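PDB 4ESQ: Serine/threonine protein kinase from Mycobacterium tuberculosis, which probably phosphorylates proteins on serine and threonine with ATP as a membrane receptor kinase, and is represented by its extracellular sensor domain. Local coordinates for residues A12-S17 with V86-V91; E154-M159 with I176-G181; V167-C172 with G181-K186. One frame throughout, in Å; residues are numbered along the deposited sequence.

Interaction 1 (A12-S17 with V86-V91)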
loop_
_atom_site.group_PDB
_atom_site.type_symbol
_atom_site.label_atom_id
_atom_site.label_comp_id
_atom_site.label_asym_id
_atom_site.label_seq_id
_atom_site.Cartn_x
_atom_site.Cartn_y
_atom_site.Cartn_z
ATOM N N ALA A 12 -7.619 -0.419 -14.452
ATOM C CA ALA A 12 -6.939 -1.355 -15.351
ATOM C C ALA A 12 -5.501 -1.634 -14.916
ATOM O O ALA A 12 -4.857 -2.542 -15.451
ATOM C CB ALA A 12 -6.967 -0.834 -16.780
ATOM N N LEU A 13 -5.003 -0.867 -13.944
ATOM C CA LEU A 13 -3.626 -1.040 -13.455
ATOM C C LEU A 13 -3.499 -2.023 -12.287
ATOM O O LEU A 13 -2.399 -2.501 -11.976
ATOM C CB LEU A 13 -3.028 0.309 -13.042
ATOM C CG LEU A 13 -3.114 1.427 -14.075
ATOM C CD1 LEU A 13 -2.569 2.709 -13.478
ATOM C CD2 LEU A 13 -2.352 1.059 -15.344
ATOM N N LEU A 14 -4.610 -2.328 -11.629
ATOM C CA LEU A 14 -4.567 -3.226 -10.488
ATOM C C LEU A 14 -4.351 -4.669 -10.932
ATOM O O LEU A 14 -4.540 -5.010 -12.104
ATOM C CB LEU A 14 -5.841 -3.099 -9.647
ATOM C CG LEU A 14 -6.116 -1.700 -9.083
ATOM C CD1 LEU A 14 -7.387 -1.709 -8.253
ATOM C CD2 LEU A 14 -4.941 -1.177 -8.256
ATOM N N LEU A 15 -3.951 -5.519 -9.994
ATOM C CA LEU A 15 -3.746 -6.922 -10.311
ATOM C C LEU A 15 -5.074 -7.658 -10.252
ATOM O O LEU A 15 -5.916 -7.375 -9.405
ATOM C CB LEU A 15 -2.731 -7.538 -9.349
ATOM C CG LEU A 15 -1.344 -6.895 -9.404
ATOM C CD1 LEU A 15 -0.349 -7.774 -8.673
ATOM C CD2 LEU A 15 -0.923 -6.682 -10.851
ATOM N N ASN A 16 -5.278 -8.586 -11.181
ATOM C CA ASN A 16 -6.508 -9.360 -11.187
ATOM C C ASN A 16 -6.444 -10.486 -10.148
ATOM O O ASN A 16 -5.420 -10.668 -9.484
ATOM C CB ASN A 16 -6.830 -9.875 -12.592
ATOM C CG ASN A 16 -5.818 -10.893 -13.103
ATOM O OD1 ASN A 16 -5.323 -11.726 -12.352
ATOM N ND2 ASN A 16 -5.528 -10.839 -14.403
ATOM N N SER A 17 -7.533 -11.237 -10.011
ATOM C CA SER A 17 -7.617 -12.256 -8.968
ATOM C C SER A 17 -6.528 -13.324 -9.098
ATOM O O SER A 17 -5.969 -13.760 -8.091
ATOM C CB SER A 17 -9.012 -12.893 -8.931
ATOM O OG SER A 17 -9.295 -13.609 -10.118
ATOM N N VAL A 86 -4.553 -8.427 0.976
ATOM C CA VAL A 86 -3.846 -7.458 0.148
ATOM C C VAL A 86 -4.699 -6.230 -0.069
ATOM O O VAL A 86 -5.875 -6.344 -0.407
ATOM C CB VAL A 86 -3.482 -8.054 -1.227
ATOM C CG1 VAL A 86 -3.104 -6.942 -2.231
ATOM C CG2 VAL A 86 -2.373 -9.087 -1.078
ATOM N N ASN A 87 -4.103 -5.059 0.126
ATOM C CA ASN A 87 -4.727 -3.798 -0.248
ATOM C C ASN A 87 -3.813 -3.190 -1.308
ATOM O O ASN A 87 -2.656 -2.860 -1.021
ATOM C CB ASN A 87 -4.841 -2.864 0.961
ATOM C CG ASN A 87 -5.672 -1.600 0.676
ATOM O OD1 ASN A 87 -6.013 -1.296 -0.465
ATOM N ND2 ASN A 87 -5.993 -0.863 1.733
ATOM N N GLN A 88 -4.318 -3.088 -2.533
ATOM C CA GLN A 88 -3.549 -2.513 -3.632
ATOM C C GLN A 88 -4.274 -1.295 -4.154
ATOM O O GLN A 88 -5.484 -1.323 -4.339
ATOM C CB GLN A 88 -3.348 -3.527 -4.768
ATOM C CG GLN A 88 -4.611 -4.281 -5.157
ATOM C CD GLN A 88 -4.481 -4.989 -6.502
ATOM O OE1 GLN A 88 -3.617 -4.665 -7.315
ATOM N NE2 GLN A 88 -5.364 -5.937 -6.746
ATOM N N ALA A 89 -3.533 -0.220 -4.381
ATOM C CA ALA A 89 -4.135 1.008 -4.875
ATOM C C ALA A 89 -3.194 1.741 -5.812
ATOM O O ALA A 89 -1.970 1.662 -5.674
ATOM C CB ALA A 89 -4.507 1.912 -3.715
ATOM N N VAL A 90 -3.787 2.459 -6.763
ATOM C CA VAL A 90 -3.049 3.373 -7.622
ATOM C C VAL A 90 -3.652 4.763 -7.504
ATOM O O VAL A 90 -4.872 4.933 -7.400
ATOM C CB VAL A 90 -3.045 2.913 -9.078
ATOM C CG1 VAL A 90 -2.090 1.735 -9.234
ATOM C CG2 VAL A 90 -4.456 2.522 -9.516
ATOM N N VAL A 91 -2.787 5.763 -7.517
ATOM C CA VAL A 91 -3.224 7.126 -7.275
ATOM C C VAL A 91 -2.708 8.002 -8.408
ATOM O O VAL A 91 -1.503 8.020 -8.679
ATOM C CB VAL A 91 -2.706 7.650 -5.923
ATOM C CG1 VAL A 91 -3.198 9.074 -5.686
ATOM C CG2 VAL A 91 -3.140 6.718 -4.773
#
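Gln88 lays its side-chain amide against the backbone of Leu15 and the CB of Leu14, binding the loop that leads into helix 17-24 to strand 84-92 of the antiparallel sheet of the PknH-like extracellular domain. Two hydrogen bonds define the join. Leu15 N donates to Gln88 OE1 at 2.8 Å in an almost straight line (N-H...O 175°), and Gln88 NE2 returns a bond to Leu15 O at 3.1 Å. One amide thus satisfies both the N-H and the carbonyl of a single buried residue, as a backbone partner would in a sheet, and the two-point grip fixes its rotation. The chain reaches the loop because CG stands between the backbone N and carbonyl carbon (chi1 46°), with the rest extended.

Apolar groups flank the amide. Leu14 CB meets Gln88 OE1 at 3.6 Å, and Leu15 CB lies equally near the same oxygen. Helix 179-192 also borders the contact, through Ile187 against Gln88 and Val90 and Ile183 against Leu15. Lys190 NZ of that helix gives a hydrogen bond to Leu14 O. Further along the strand, Leu13 CB approaches Val90 CG1 at 4.2 Å, while Leu14 turns its CD2 methyl onto Val90 CG2 at 3.9 Å.

Interaction 2 (E154-M159 with I176-G181); sequences ECQRAM and ITNQAG
The segment 176-181 runs beside strand 154-159 as a short loop and then starts a helix, the CA atoms coming 6.5 Å apart at Glu154 and Ile176 and 5.4 Å apart at Ala158 and Ala180. Gln156 carries the contact. Its CG is anti to the backbone N (chi1 -173°) and its chain is extended, which delivers the amide to the first turn of the helix. There OE1 accepts from Gly181 N at 3.0 Å, a donor standing 51° above the carbonyl plane, and more weakly from Ala180 N, whose N-H points poorly at it. The other end of the amide is held too: Gln156 NE2 gives a bond to Asn178 OD1 at 2.9 Å, in the carbonyl plane and on a lone pair of the asparagine, with the two amide planes 76° apart. Gripped at both ends, the glutamine is fixed in rotation, and the amino end of the helix would be expected to polarise its carbonyl further.

Apolar groups pack alongside. Ile176 CG2 rests on Gln156 CB at 3.7 Å, and Ala158 CB meets Ala180 CB at the same separation. Packing is tight where Ala180 CB comes to 3.1 Å from Gln156 O. At the outer end a water bridges the segments, giving a hydrogen bond to Glu154 OE1 at 2.6 Å and accepting one from Ile176 N; the second carboxylate oxygen of Glu154 is bonded to Thr146. Cys155 points away from the helix and forms a disulfide with Cys172 of the adjoining strand. A strand glutamine that accepts from the first turn while bonding the N-cap residue Asn178 thus docks the start of the C-terminal helix 179-192 on the antiparallel sheet, a short loop after the hairpin of strands 154-162 and 165-173.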
loop_
_atom_site.group_PDB
_atom_site.type_symbol
_atom_site.label_atom_id
_atom_site.label_comp_id
_atom_site.label_asym_id
_atom_site.label_seq_id
_atom_site.Cartn_x
_atom_site.Cartn_y
_atom_site.Cartn_z
ATOM N N GLU A 154 2.256 -10.380 9.771
ATOM C CA GLU A 154 3.075 -9.251 9.340
ATOM C C GLU A 154 2.504 -8.630 8.086
ATOM O O GLU A 154 1.691 -9.243 7.413
ATOM C CB GLU A 154 4.510 -9.706 9.060
ATOM C CG GLU A 154 5.268 -10.169 10.286
ATOM C CD GLU A 154 6.696 -10.562 9.963
ATOM O OE1 GLU A 154 6.884 -11.535 9.196
ATOM O OE2 GLU A 154 7.628 -9.901 10.474
ATOM N N CYS A 155 2.923 -7.404 7.782
ATOM C CA CYS A 155 2.545 -6.765 6.522
ATOM C C CYS A 155 3.781 -6.180 5.882
ATOM O O CYS A 155 4.662 -5.678 6.574
ATOM C CB CYS A 155 1.531 -5.647 6.745
ATOM S SG CYS A 155 -0.065 -6.172 7.384
ATOM N N GLN A 156 3.863 -6.249 4.558
ATOM C CA GLN A 156 4.853 -5.442 3.858
ATOM C C GLN A 156 4.154 -4.306 3.134
ATOM O O GLN A 156 3.175 -4.523 2.405
ATOM C CB GLN A 156 5.671 -6.254 2.857
ATOM C CG GLN A 156 6.815 -5.430 2.243
ATOM C CD GLN A 156 7.471 -6.103 1.053
ATOM O OE1 GLN A 156 6.794 -6.709 0.227
ATOM N NE2 GLN A 156 8.800 -5.989 0.955
ATOM N N ARG A 157 4.642 -3.091 3.368
ATOM C CA ARG A 157 4.193 -1.924 2.619
ATOM C C ARG A 157 5.135 -1.723 1.438
ATOM O O ARG A 157 6.352 -1.888 1.566
ATOM C CB ARG A 157 4.206 -0.673 3.508
ATOM C CG ARG A 157 3.112 -0.635 4.578
ATOM C CD ARG A 157 1.762 -0.249 3.995
ATOM N NE ARG A 157 1.636 1.181 3.706
ATOM C CZ ARG A 157 1.594 1.705 2.485
ATOM N NH1 ARG A 157 1.695 0.915 1.412
ATOM N NH2 ARG A 157 1.455 3.018 2.329
ATOM N N ALA A 158 4.583 -1.377 0.280
ATOM C CA ALA A 158 5.425 -0.999 -0.849
ATOM C C ALA A 158 4.806 0.197 -1.540
ATOM O O ALA A 158 3.590 0.260 -1.724
ATOM C CB ALA A 158 5.573 -2.148 -1.829
ATOM N N MET A 159 5.646 1.151 -1.915
ATOM C CA MET A 159 5.182 2.285 -2.701
ATOM C C MET A 159 6.158 2.521 -3.829
ATOM O O MET A 159 7.372 2.426 -3.643
ATOM C CB MET A 159 5.068 3.549 -1.843
ATOM C CG MET A 159 4.630 4.786 -2.624
ATOM S SD MET A 159 4.402 6.235 -1.564
ATOM C CE MET A 159 2.991 5.714 -0.589
ATOM N N ILE A 176 5.454 -13.378 5.059
ATOM C CA ILE A 176 5.780 -12.220 4.246
ATOM C C ILE A 176 7.285 -12.069 4.058
ATOM O O ILE A 176 8.048 -12.127 5.025
ATOM C CB ILE A 176 5.211 -10.930 4.876
ATOM C CG1 ILE A 176 3.675 -10.952 4.869
ATOM C CG2 ILE A 176 5.745 -9.697 4.159
ATOM C CD1 ILE A 176 3.048 -11.038 3.487
ATOM N N THR A 177 7.705 -11.884 2.808
ATOM C CA THR A 177 9.076 -11.490 2.516
ATOM C C THR A 177 9.099 -10.289 1.589
ATOM O O THR A 177 9.557 -9.227 1.979
ATOM C CB THR A 177 9.916 -12.629 1.913
ATOM O OG1 THR A 177 9.209 -13.228 0.824
ATOM C CG2 THR A 177 10.218 -13.689 2.978
ATOM N N ASN A 178 8.593 -10.449 0.372
ATOM C CA ASN A 178 8.563 -9.325 -0.563
ATOM C C ASN A 178 7.311 -9.295 -1.449
ATOM O O ASN A 178 7.358 -8.808 -2.578
ATOM C CB ASN A 178 9.835 -9.312 -1.430
ATOM C CG ASN A 178 10.032 -7.998 -2.173
ATOM O OD1 ASN A 178 9.853 -6.916 -1.611
ATOM N ND2 ASN A 178 10.411 -8.089 -3.450
ATOM N N GLN A 179 6.188 -9.794 -0.941
ATOM C CA GLN A 179 4.965 -9.842 -1.746
ATOM C C GLN A 179 4.471 -8.458 -2.203
ATOM O O GLN A 179 3.988 -8.297 -3.327
ATOM C CB GLN A 179 3.847 -10.580 -1.003
ATOM C CG GLN A 179 4.059 -12.094 -0.869
ATOM C CD GLN A 179 4.855 -12.470 0.370
ATOM O OE1 GLN A 179 5.608 -11.658 0.912
ATOM N NE2 GLN A 179 4.690 -13.709 0.825
ATOM N N ALA A 180 4.587 -7.460 -1.337
ATOM C CA ALA A 180 4.133 -6.125 -1.704
ATOM C C ALA A 180 5.079 -5.520 -2.749
ATOM O O ALA A 180 4.645 -4.822 -3.669
ATOM C CB ALA A 180 4.016 -5.239 -0.481
ATOM N N GLY A 181 6.372 -5.794 -2.602
ATOM C CA GLY A 181 7.329 -5.371 -3.604
ATOM C C GLY A 181 7.005 -6.001 -4.945
ATOM O O GLY A 181 7.117 -5.348 -5.985
HETATM O O HOH W 1 5.034 -12.731 7.847
#

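Interaction 3 (V167-C172 with G181-K186); sequences VDVNAC and GQIAAK
Ile183 and Val169 face each other across a helix-on-sheet interface, in which the C-terminal helix 179-192 lies over the antiparallel sheet of the PknH-like extracellular domain. The axes of the short segments 181-186 and 167-172 approach to 8.2 Å, and their directions differ by 150°, so the helix runs back roughly antiparallel to the strand that precedes it. No hydrogen bond crosses between the two segments; the contact between them is apolar.

At its middle, the two side chains meet at a slant, and the CG2 methyl of Ile183 sits over the fork of Val169, 3.8 Å from Val169 CG1 and 3.8 Å from Val169 CG2. With Ile183 CG2 and Val169 CG1 each anti to their own backbone N (Val169 chi1 179°), both valine methyls meet this single branch of the isoleucine. Nearer the start of the strand, Val167 directs CG1 at the helix backbone itself, reaching Ala184 CA at 3.9 Å and Ala184 CB at 4.1 Å. With only a CB on Ala184, the valine methyl lies against the main chain, and that CB also touches Ala158 on the next strand.

Neighbouring helix residues continue the contact: Ile187 and Val188 extend it along Val167, and Ala180 touches both Val169 and Ala171. The intervening residues Asp168 and Asn170 turn away to the opposite face of the sheet, where Asp168 OD1 forms a salt bridge with Arg157 and Asp168 OD2 is bonded by Tyr62 and Ser57, which satisfies a buried carboxylate. Ile183 has a second, longer reach toward the end of the strand: with its chain extended beyond CG1 (chi2 163°), its CD1 methyl comes to 4.3 Å from Ala171 CB.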
loop_
_atom_site.group_PDB
_atom_site.type_symbol
_atom_site.label_atom_id
_atom_site.label_comp_id
_atom_site.label_asym_id
_atom_site.label_seq_id
_atom_site.Cartn_x
_atom_site.Cartn_y
_atom_site.Cartn_z
ATOM N N VAL A 167 1.908 3.975 -6.822
ATOM C CA VAL A 167 1.453 2.621 -6.561
ATOM C C VAL A 167 1.614 2.413 -5.060
ATOM O O VAL A 167 2.690 2.645 -4.518
ATOM C CB VAL A 167 2.307 1.627 -7.349
ATOM C CG1 VAL A 167 1.878 0.190 -7.074
ATOM C CG2 VAL A 167 2.195 1.942 -8.833
ATOM N N ASP A 168 0.542 2.002 -4.385
ATOM C CA ASP A 168 0.528 1.985 -2.925
ATOM C C ASP A 168 -0.054 0.663 -2.457
ATOM O O ASP A 168 -1.254 0.435 -2.606
ATOM C CB ASP A 168 -0.336 3.154 -2.428
ATOM C CG ASP A 168 -0.057 3.539 -0.986
ATOM O OD1 ASP A 168 0.772 2.879 -0.336
ATOM O OD2 ASP A 168 -0.681 4.519 -0.507
ATOM N N VAL A 169 0.791 -0.199 -1.895
ATOM C CA VAL A 169 0.409 -1.590 -1.618
ATOM C C VAL A 169 0.701 -2.052 -0.188
ATOM O O VAL A 169 1.769 -1.779 0.366
ATOM C CB VAL A 169 1.141 -2.537 -2.585
ATOM C CG1 VAL A 169 0.785 -3.996 -2.296
ATOM C CG2 VAL A 169 0.824 -2.171 -4.045
ATOM N N ASN A 170 -0.249 -2.777 0.401
ATOM C CA ASN A 170 -0.051 -3.410 1.698
ATOM C C ASN A 170 -0.379 -4.875 1.531
ATOM O O ASN A 170 -1.481 -5.219 1.077
ATOM C CB ASN A 170 -0.970 -2.771 2.747
ATOM C CG ASN A 170 -0.512 -3.037 4.178
ATOM O OD1 ASN A 170 0.618 -3.465 4.418
ATOM N ND2 ASN A 170 -1.386 -2.762 5.134
ATOM N N ALA A 171 0.582 -5.746 1.827
ATOM C CA ALA A 171 0.370 -7.180 1.666
ATOM C C ALA A 171 0.695 -7.877 2.980
ATOM O O ALA A 171 1.800 -7.725 3.509
ATOM C CB ALA A 171 1.239 -7.735 0.534
ATOM N N CYS A 172 -0.264 -8.645 3.497
ATOM C CA CYS A 172 -0.163 -9.201 4.846
ATOM C C CYS A 172 -0.365 -10.707 4.884
ATOM O O CYS A 172 -1.120 -11.265 4.093
ATOM C CB CYS A 172 -1.187 -8.539 5.771
ATOM S SG CYS A 172 -1.187 -6.709 5.755
ATOM N N GLY A 181 6.372 -5.794 -2.602
ATOM C CA GLY A 181 7.329 -5.371 -3.604
ATOM C C GLY A 181 7.005 -6.001 -4.945
ATOM O O GLY A 181 7.117 -5.348 -5.985
ATOM N N GLN A 182 6.616 -7.275 -4.939
ATOM C CA GLN A 182 6.273 -7.940 -6.197
ATOM C C GLN A 182 5.020 -7.342 -6.818
ATOM O O GLN A 182 4.937 -7.127 -8.035
ATOM C CB GLN A 182 6.010 -9.419 -5.968
ATOM C CG GLN A 182 7.217 -10.244 -5.675
ATOM C CD GLN A 182 6.821 -11.695 -5.612
ATOM O OE1 GLN A 182 6.583 -12.235 -4.536
ATOM N NE2 GLN A 182 6.688 -12.323 -6.781
ATOM N N ILE A 183 4.026 -7.108 -5.981
ATOM C CA ILE A 183 2.777 -6.549 -6.463
ATOM C C ILE A 183 3.046 -5.183 -7.081
ATOM O O ILE A 183 2.605 -4.889 -8.202
ATOM C CB ILE A 183 1.725 -6.492 -5.333
ATOM C CG1 ILE A 183 1.238 -7.911 -5.015
ATOM C CG2 ILE A 183 0.548 -5.605 -5.711
ATOM C CD1 ILE A 183 0.525 -8.027 -3.678
ATOM N N ALA A 184 3.796 -4.354 -6.370
ATOM C CA ALA A 184 4.098 -3.011 -6.856
ATOM C C ALA A 184 4.785 -3.054 -8.221
ATOM O O ALA A 184 4.434 -2.301 -9.135
ATOM C CB ALA A 184 4.966 -2.272 -5.843
ATOM N N ALA A 185 5.762 -3.946 -8.360
ATOM C CA ALA A 185 6.502 -4.051 -9.612
ATOM C C ALA A 185 5.593 -4.476 -10.755
ATOM O O ALA A 185 5.741 -3.998 -11.885
ATOM C CB ALA A 185 7.673 -5.007 -9.463
ATOM N N LYS A 186 4.643 -5.361 -10.469
ATOM C CA LYS A 186 3.714 -5.799 -11.505
ATOM C C LYS A 186 2.762 -4.670 -11.920
ATOM O O LYS A 186 2.473 -4.500 -13.104
ATOM C CB LYS A 186 2.956 -7.052 -11.066
ATOM C CG LYS A 186 3.872 -8.280 -10.924
ATOM C CD LYS A 186 3.148 -9.472 -10.331
ATOM C CE LYS A 186 4.063 -10.706 -10.265
ATOM N NZ LYS A 186 4.481 -11.168 -11.621
#

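All three contacts lie on one antiparallel sheet, where strands 84-92, 165-173 and 154-162 are consecutive neighbours. Interactions 2 and 3 have centres about 6 Å apart, both use helix 179-192 and share Gly181; their segments alternate along the chain, and the Cys155-Cys172 disulfide ties their strands. Interaction 1 closes before either opens. Its centre is about 8 Å from that of interaction 3, which it meets through backbone hydrogen bonds of Asn87 with Asn170 and of Ala89 with Asp168, and through Leu15 CD1 against Ile183 CG2 at 3.8 Å. Interactions 1 and 2, about 14 Å apart between centres, do not touch. Together they seat the C-terminal helix and an N-terminal loop on the sheet of this sensor domain.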